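Local coordinates for probable benzoylformate decarboxylase (Rhodococcus jostii, PDB 7ORX), which belongs to the thiamine diphosphate-dependent enzymes, a family with three-domain subunits, and binds thiamine diphosphate and a sodium ion in its four-chain assembly, at residues 140-143 against 144-148; 212-216 against 217-221; 367-370 against 371-375. All blocks are in the same frame, centred on the assembly; numbering follows the deposited sequence.

Contact 1 (140-143 against 144-148); sequences RTIN and QAIHT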
loop_
_atom_site.group_PDB
_atom_site.type_symbol
_atom_site.label_atom_id
_atom_site.label_comp_id
_atom_site.label_asym_id
_atom_site.label_seq_id
_atom_site.Cartn_x
_atom_site.Cartn_y
_atom_site.Cartn_z
ATOM N N ARG C 140 2.624 -19.084 -14.596
ATOM C CA ARG C 140 1.438 -18.299 -15.074
ATOM C C ARG C 140 1.593 -16.850 -14.603
ATOM O O ARG C 140 1.268 -15.942 -15.366
ATOM C CB ARG C 140 0.124 -18.951 -14.621
ATOM C CG ARG C 140 -1.138 -18.294 -15.177
ATOM C CD ARG C 140 -2.343 -18.434 -14.229
ATOM N NE ARG C 140 -1.947 -17.840 -12.971
ATOM C CZ ARG C 140 -1.932 -16.509 -12.738
ATOM N NH1 ARG C 140 -2.441 -15.660 -13.622
ATOM N NH2 ARG C 140 -1.463 -16.041 -11.590
ATOM N N THR C 141 2.080 -16.634 -13.387
ATOM C CA THR C 141 2.355 -15.275 -12.870
ATOM C C THR C 141 3.278 -14.551 -13.872
ATOM O O THR C 141 3.036 -13.394 -14.181
ATOM C CB THR C 141 2.931 -15.322 -11.457
ATOM O OG1 THR C 141 1.930 -15.779 -10.552
ATOM C CG2 THR C 141 3.410 -13.961 -10.988
ATOM N N ILE C 142 4.311 -15.212 -14.384
ATOM C CA ILE C 142 5.252 -14.605 -15.356
ATOM C C ILE C 142 4.542 -14.442 -16.693
ATOM O O ILE C 142 4.697 -13.388 -17.288
ATOM C CB ILE C 142 6.565 -15.388 -15.445
ATOM C CG1 ILE C 142 7.212 -15.435 -14.060
ATOM C CG2 ILE C 142 7.512 -14.765 -16.464
ATOM C CD1 ILE C 142 8.578 -16.031 -14.075
ATOM N N ASN C 143 3.755 -15.387 -17.136
ATOM C CA ASN C 143 2.929 -15.181 -18.356
ATOM C C ASN C 143 2.083 -13.925 -18.188
ATOM O O ASN C 143 2.098 -13.077 -19.102
ATOM C CB ASN C 143 1.968 -16.328 -18.698
ATOM C CG ASN C 143 1.446 -16.163 -20.106
ATOM O OD1 ASN C 143 2.229 -15.965 -21.017
ATOM N ND2 ASN C 143 0.149 -16.191 -20.305
ATOM N N GLN C 144 1.369 -13.798 -17.074
ATOM C CA GLN C 144 0.470 -12.642 -16.818
ATOM C C GLN C 144 1.308 -11.343 -16.801
ATOM O O GLN C 144 0.898 -10.334 -17.422
ATOM C CB GLN C 144 -0.256 -12.848 -15.492
ATOM C CG GLN C 144 -0.991 -11.625 -15.014
ATOM C CD GLN C 144 -1.949 -11.917 -13.875
ATOM O OE1 GLN C 144 -1.934 -12.940 -13.164
ATOM N NE2 GLN C 144 -2.853 -10.992 -13.678
ATOM N N ALA C 145 2.437 -11.355 -16.091
ATOM C CA ALA C 145 3.388 -10.232 -16.035
ATOM C C ALA C 145 3.698 -9.758 -17.454
ATOM O O ALA C 145 3.643 -8.518 -17.676
ATOM C CB ALA C 145 4.660 -10.622 -15.320
ATOM N N ILE C 146 4.003 -10.671 -18.379
ATOM C CA ILE C 146 4.465 -10.266 -19.742
ATOM C C ILE C 146 3.279 -9.672 -20.488
ATOM O O ILE C 146 3.442 -8.610 -21.061
ATOM C CB ILE C 146 5.102 -11.433 -20.498
ATOM C CG1 ILE C 146 6.418 -11.832 -19.832
ATOM C CG2 ILE C 146 5.284 -11.099 -21.972
ATOM C CD1 ILE C 146 6.848 -13.237 -20.132
ATOM N N HIS C 147 2.123 -10.310 -20.465
ATOM C CA HIS C 147 0.965 -9.819 -21.255
ATOM C C HIS C 147 0.576 -8.423 -20.776
ATOM O O HIS C 147 0.200 -7.562 -21.608
ATOM C CB HIS C 147 -0.228 -10.750 -21.082
ATOM C CG HIS C 147 -0.062 -12.055 -21.765
ATOM N ND1 HIS C 147 0.318 -12.142 -23.088
ATOM C CD2 HIS C 147 -0.287 -13.319 -21.318
ATOM C CE1 HIS C 147 0.340 -13.421 -23.428
ATOM N NE2 HIS C 147 -0.033 -14.161 -22.354
ATOM N N THR C 148 0.562 -8.284 -19.453
ATOM C CA THR C 148 0.234 -7.034 -18.717
ATOM C C THR C 148 1.238 -5.955 -19.142
ATOM O O THR C 148 0.805 -4.869 -19.470
ATOM C CB THR C 148 0.283 -7.236 -17.197
ATOM O OG1 THR C 148 -0.641 -8.246 -16.795
ATOM C CG2 THR C 148 -0.021 -5.975 -16.425
#
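On helix 138-149, Arg-140 and Gln-144 stand one turn apart and join through their side chains, which run side by side in the same direction. NH1 of Arg-140 donates a nearly straight hydrogen bond of 2.8 Å to OE1 of Gln-144. The acceptor lies at the guanidinium edge, in its plane, yet the donor stands above the carbonyl plane of the amide; the two flat groups are turned 71° against each other. A bend at chi3 (58°) carries the arginine's end back alongside the extended glutamine. NE of Arg-140 is held in a salt bridge by Asp-137, and NH1 also bonds to Arg-310 O of a second subunit, which places this face of the helix in a subunit interface. The helix is the crossover of a beta-alpha-beta unit, linking parallel neighbouring strands 128-130 and 157-162; Ala-145 packs down on Trp-128, Val-157 and Val-159 of these strands. Another face turns to helix 7-17, where Ile-142 CG2 meets Ile-146 CD1 at 4.0 Å and Ile-142 also touches Thr-11. Asn-143 brings its amide to the edge of the His-147 ring, ND2 lying 2.9 Å from NE2, with the planes close to perpendicular (86°); OD1 of Asn-143 is bonded to Arg-18. Beneath the side chains run the i to i+4 bonds, among them Ala-145 N to Thr-141 O at 2.9 Å and His-147 N to Asn-143 O at 3.1 Å. Thr-148 OG1 adds a second bond to Gln-144 O, 2.7 Å long, beside that from its own backbone N.

Contact 2 (212-216 against 217-221); sequences PAVDA and DRANA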
loop_
_atom_site.group_PDB
_atom_site.type_symbol
_atom_site.label_atom_id
_atom_site.label_comp_id
_atom_site.label_asym_id
_atom_site.label_seq_id
_atom_site.Cartn_x
_atom_site.Cartn_y
_atom_site.Cartn_z
ATOM N N PRO C 212 5.541 11.128 -27.476
ATOM C CA PRO C 212 6.468 10.021 -27.643
ATOM C C PRO C 212 5.743 8.859 -28.289
ATOM O O PRO C 212 6.392 8.140 -29.041
ATOM C CB PRO C 212 7.031 9.700 -26.244
ATOM C CG PRO C 212 6.229 10.500 -25.281
ATOM C CD PRO C 212 5.427 11.526 -26.074
ATOM N N ALA C 213 4.461 8.670 -27.974
ATOM C CA ALA C 213 3.738 7.456 -28.433
ATOM C C ALA C 213 3.651 7.431 -29.963
ATOM O O ALA C 213 3.529 6.389 -30.495
ATOM C CB ALA C 213 2.380 7.380 -27.803
ATOM N N VAL C 214 3.806 8.549 -30.654
ATOM C CA VAL C 214 3.875 8.540 -32.142
ATOM C C VAL C 214 5.147 7.809 -32.536
ATOM O O VAL C 214 5.054 6.957 -33.397
ATOM C CB VAL C 214 3.845 9.948 -32.752
ATOM C CG1 VAL C 214 3.990 9.874 -34.264
ATOM C CG2 VAL C 214 2.573 10.706 -32.384
ATOM N N ASP C 215 6.278 8.118 -31.908
ATOM C CA ASP C 215 7.579 7.459 -32.209
ATOM C C ASP C 215 7.482 5.991 -31.796
ATOM O O ASP C 215 7.747 5.137 -32.643
ATOM C CB ASP C 215 8.780 8.153 -31.551
ATOM C CG ASP C 215 10.131 7.767 -32.117
ATOM O OD1 ASP C 215 10.288 7.835 -33.382
ATOM O OD2 ASP C 215 11.039 7.420 -31.292
ATOM N N ALA C 216 7.071 5.693 -30.568
ATOM C CA ALA C 216 6.852 4.301 -30.066
ATOM C C ALA C 216 6.046 3.457 -31.066
ATOM O O ALA C 216 6.419 2.307 -31.232
ATOM C CB ALA C 216 6.195 4.301 -28.716
ATOM N N ASP C 217 5.005 4.000 -31.709
ATOM C CA ASP C 217 4.054 3.229 -32.569
ATOM C C ASP C 217 4.533 3.255 -34.023
ATOM O O ASP C 217 3.745 2.816 -34.910
ATOM C CB ASP C 217 2.606 3.732 -32.439
ATOM C CG ASP C 217 1.794 2.969 -31.366
ATOM O OD1 ASP C 217 2.425 2.539 -30.315
ATOM O OD2 ASP C 217 0.504 2.764 -31.578
ATOM N N ARG C 218 5.751 3.787 -34.263
ATOM C CA ARG C 218 6.395 3.813 -35.606
ATOM C C ARG C 218 5.469 4.530 -36.582
ATOM O O ARG C 218 5.306 4.027 -37.694
ATOM C CB ARG C 218 6.709 2.388 -36.082
ATOM C CG ARG C 218 7.730 1.686 -35.203
ATOM C CD ARG C 218 7.814 0.168 -35.270
ATOM N NE ARG C 218 9.196 -0.212 -35.528
ATOM C CZ ARG C 218 10.203 -0.184 -34.645
ATOM N NH1 ARG C 218 10.031 0.196 -33.390
ATOM N NH2 ARG C 218 11.407 -0.552 -35.028
ATOM N N ALA C 219 4.871 5.643 -36.170
ATOM C CA ALA C 219 3.893 6.410 -36.969
ATOM C C ALA C 219 4.481 7.747 -37.462
ATOM O O ALA C 219 3.690 8.617 -37.861
ATOM C CB ALA C 219 2.681 6.644 -36.125
ATOM N N ASN C 220 5.812 7.916 -37.461
ATOM C CA ASN C 220 6.494 9.176 -37.866
ATOM C C ASN C 220 6.029 9.583 -39.269
ATOM O O ASN C 220 5.581 10.736 -39.413
ATOM C CB ASN C 220 8.002 9.036 -37.717
ATOM C CG ASN C 220 8.406 8.594 -36.327
ATOM O OD1 ASN C 220 8.042 7.485 -35.921
ATOM N ND2 ASN C 220 9.135 9.457 -35.606
ATOM N N ALA C 221 6.043 8.652 -40.224
ATOM C CA ALA C 221 5.632 8.836 -41.643
ATOM C C ALA C 221 4.166 9.289 -41.788
ATOM O O ALA C 221 3.912 10.151 -42.683
ATOM C CB ALA C 221 5.827 7.555 -42.412
#
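Val-214 and Ala-219 touch through both backbone and side chain where helix 212-216 ends. Among the backbone bonds, Ala-219 N reaches back to Val-214 O at 3.1 Å, and inside this loop Arg-218 N binds Asp-215 O at 2.9 Å. The last ordinary helical bond, Asp-217 N to Ala-213 O at 3.1 Å, is more bent. The apolar part is small: CG1 of Val-214, held anti to the backbone N (chi1 177°), lies 4.0 Å from Ala-219 CB, and Leu-325 of helix 321-331 covers both residues. The polar side-chain bond runs from Asn-220 ND2 to Asp-215 OD1, 3.0 Å. It meets the carboxylate oxygen on its anti side, 20° out of plane, with carboxylate and amide turned almost at right angles (81°). Asp-215 has two further partners, Gly-396 N at OD1 and Arg-242, in a salt bridge, at OD2, which together should fix its rotation and stabilise its charge. OD2 of Asp-217 instead bonds to Gly-322 N. The nested backbone bonds around Arg-218, whose phi is positive, make this a Schellman motif, with the touch between Val-214 and Ala-219 as its apolar companion; here it closes a short helix of the Rossmann-like central domain, with Ala-219 at the N-cap position of the next helix, 220-230.

Contact 3 (367-370 against 371-375); sequences AGAP and DDAIY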
loop_
_atom_site.group_PDB
_atom_site.type_symbol
_atom_site.label_atom_id
_atom_site.label_comp_id
_atom_site.label_asym_id
_atom_site.label_seq_id
_atom_site.Cartn_x
_atom_site.Cartn_y
_atom_site.Cartn_z
ATOM N N ALA C 367 27.255 17.618 -38.244
ATOM C CA ALA C 367 28.179 17.518 -39.398
ATOM C C ALA C 367 28.956 16.196 -39.388
ATOM O O ALA C 367 29.282 15.718 -40.465
ATOM C CB ALA C 367 29.114 18.691 -39.367
ATOM N N GLY C 368 29.282 15.635 -38.224
ATOM C CA GLY C 368 30.115 14.415 -38.095
ATOM C C GLY C 368 29.307 13.136 -38.093
ATOM O O GLY C 368 29.841 12.135 -38.461
ATOM N N ALA C 369 28.060 13.153 -37.642
ATOM C CA ALA C 369 27.331 11.942 -37.209
ATOM C C ALA C 369 26.580 11.389 -38.396
ATOM O O ALA C 369 26.072 12.151 -39.200
ATOM C CB ALA C 369 26.357 12.241 -36.101
ATOM N N PRO C 370 26.409 10.053 -38.480
ATOM C CA PRO C 370 25.612 9.464 -39.557
ATOM C C PRO C 370 24.172 9.994 -39.611
ATOM O O PRO C 370 23.617 10.302 -38.570
ATOM C CB PRO C 370 25.617 7.981 -39.230
ATOM C CG PRO C 370 26.836 7.778 -38.359
ATOM C CD PRO C 370 27.009 9.060 -37.576
ATOM N N ASP C 371 23.609 10.067 -40.830
ATOM C CA ASP C 371 22.192 10.383 -41.171
ATOM C C ASP C 371 21.222 9.768 -40.133
ATOM O O ASP C 371 20.187 10.374 -39.826
ATOM C CB ASP C 371 21.958 9.830 -42.590
ATOM C CG ASP C 371 20.749 10.312 -43.370
ATOM O OD1 ASP C 371 20.727 11.555 -43.701
ATOM O OD2 ASP C 371 19.867 9.426 -43.710
ATOM N N ASP C 372 21.530 8.580 -39.613
ATOM C CA ASP C 372 20.568 7.712 -38.894
ATOM C C ASP C 372 21.072 7.423 -37.482
ATOM O O ASP C 372 20.648 6.413 -36.899
ATOM C CB ASP C 372 20.345 6.406 -39.668
ATOM C CG ASP C 372 21.579 5.502 -39.824
ATOM O OD1 ASP C 372 22.713 5.930 -39.469
ATOM O OD2 ASP C 372 21.407 4.356 -40.282
ATOM N N ALA C 373 21.900 8.280 -36.909
ATOM C CA ALA C 373 22.332 8.097 -35.507
ATOM C C ALA C 373 21.085 8.055 -34.627
ATOM O O ALA C 373 20.089 8.642 -35.022
ATOM C CB ALA C 373 23.260 9.190 -35.084
ATOM N N ILE C 374 21.181 7.402 -33.480
ATOM C CA ILE C 374 20.231 7.476 -32.338
ATOM C C ILE C 374 20.862 8.328 -31.237
ATOM O O ILE C 374 21.955 7.960 -30.806
ATOM C CB ILE C 374 19.973 6.054 -31.799
ATOM C CG1 ILE C 374 19.332 5.168 -32.866
ATOM C CG2 ILE C 374 19.155 6.097 -30.523
ATOM C CD1 ILE C 374 19.150 3.758 -32.460
ATOM N N TYR C 375 20.211 9.390 -30.758
ATOM C CA TYR C 375 20.794 10.224 -29.681
ATOM C C TYR C 375 20.107 9.906 -28.365
ATOM O O TYR C 375 18.920 10.126 -28.276
ATOM C CB TYR C 375 20.723 11.716 -30.021
ATOM C CG TYR C 375 21.475 12.067 -31.280
ATOM C CD1 TYR C 375 22.840 12.287 -31.285
ATOM C CD2 TYR C 375 20.827 12.104 -32.493
ATOM C CE1 TYR C 375 23.521 12.590 -32.461
ATOM C CE2 TYR C 375 21.487 12.383 -33.671
ATOM C CZ TYR C 375 22.836 12.643 -33.666
ATOM O OH TYR C 375 23.446 12.923 -34.859
#
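Ala-369 and Tyr-375 meet across the link that carries the chain from helix 358-368 into strand 374-378. The methyl CB of Ala-369 lies 3.2 Å from Tyr-375 OH and 4.3 Å from CZ, meeting the ring at its edge and near its plane. Tyr-375 has CG anti to its carbonyl carbon (chi1 -60°), which directs the ring back toward the end of the helix and brings its hydroxyl to the alanine. Ala-373 CB, which points toward the other side of the link, comes within 4.5 Å of Ala-369 CB. On another side Pro-370 CB touches Asp-372 OD1 at 3.6 Å; CG of Asp-372 sits between backbone N and carbonyl carbon (chi1 63°), which folds the carboxylate back toward the proline. One backbone bond joins the two segments: Ala-373 N to Pro-370 O, 3.1 Å and fairly straight at the hydrogen, though the donor stands well above the carbonyl plane (57°). It closes a type I beta turn with Asp-371 and Asp-372 at the corner. Further out, Ile-426 of strand 425-430 packs against Ala-369, Ala-373 and Tyr-375 alike, while Phe-510 and Leu-514 of helix 503-515 cover Ala-369 and Pro-370. Arg-423 binds Asp-372 O through NE, and the strand is stitched on both flanks, Ile-374 to Gln-424 and Ile-426, Tyr-375 to Ser-397 and Tyr-399. The strand leads to a group of thiamine diphosphate pocket residues that starts at 379. Between the two segments the joining is mostly apolar, with one backbone bond, which implies that methyl and ring-edge packing sets much of their fit, while the strand's own pairing is made with its neighbours.

Contact 1 is fully buried, while contacts 2 and 3 are only partly so, each with an exposed residue at its bend. The three belong to the surroundings of different parallel sheets: contact 1 on a crossover helix of the first, contact 2 beside the central one, contact 3 at the entry to a strand of the last. Contacts 1 and 3 are on opposite sides of the chain's centre, their centres about 38 Å apart; the centres of contacts 2 and 3 are nearer, about 19 Å. Other subunits reach contact 1 alone, and it has a guanidinium-amide bond; contact 2 combines helix-ending backbone bonds with an amide-carboxylate bond, and contact 3 relies on apolar packing round a turn.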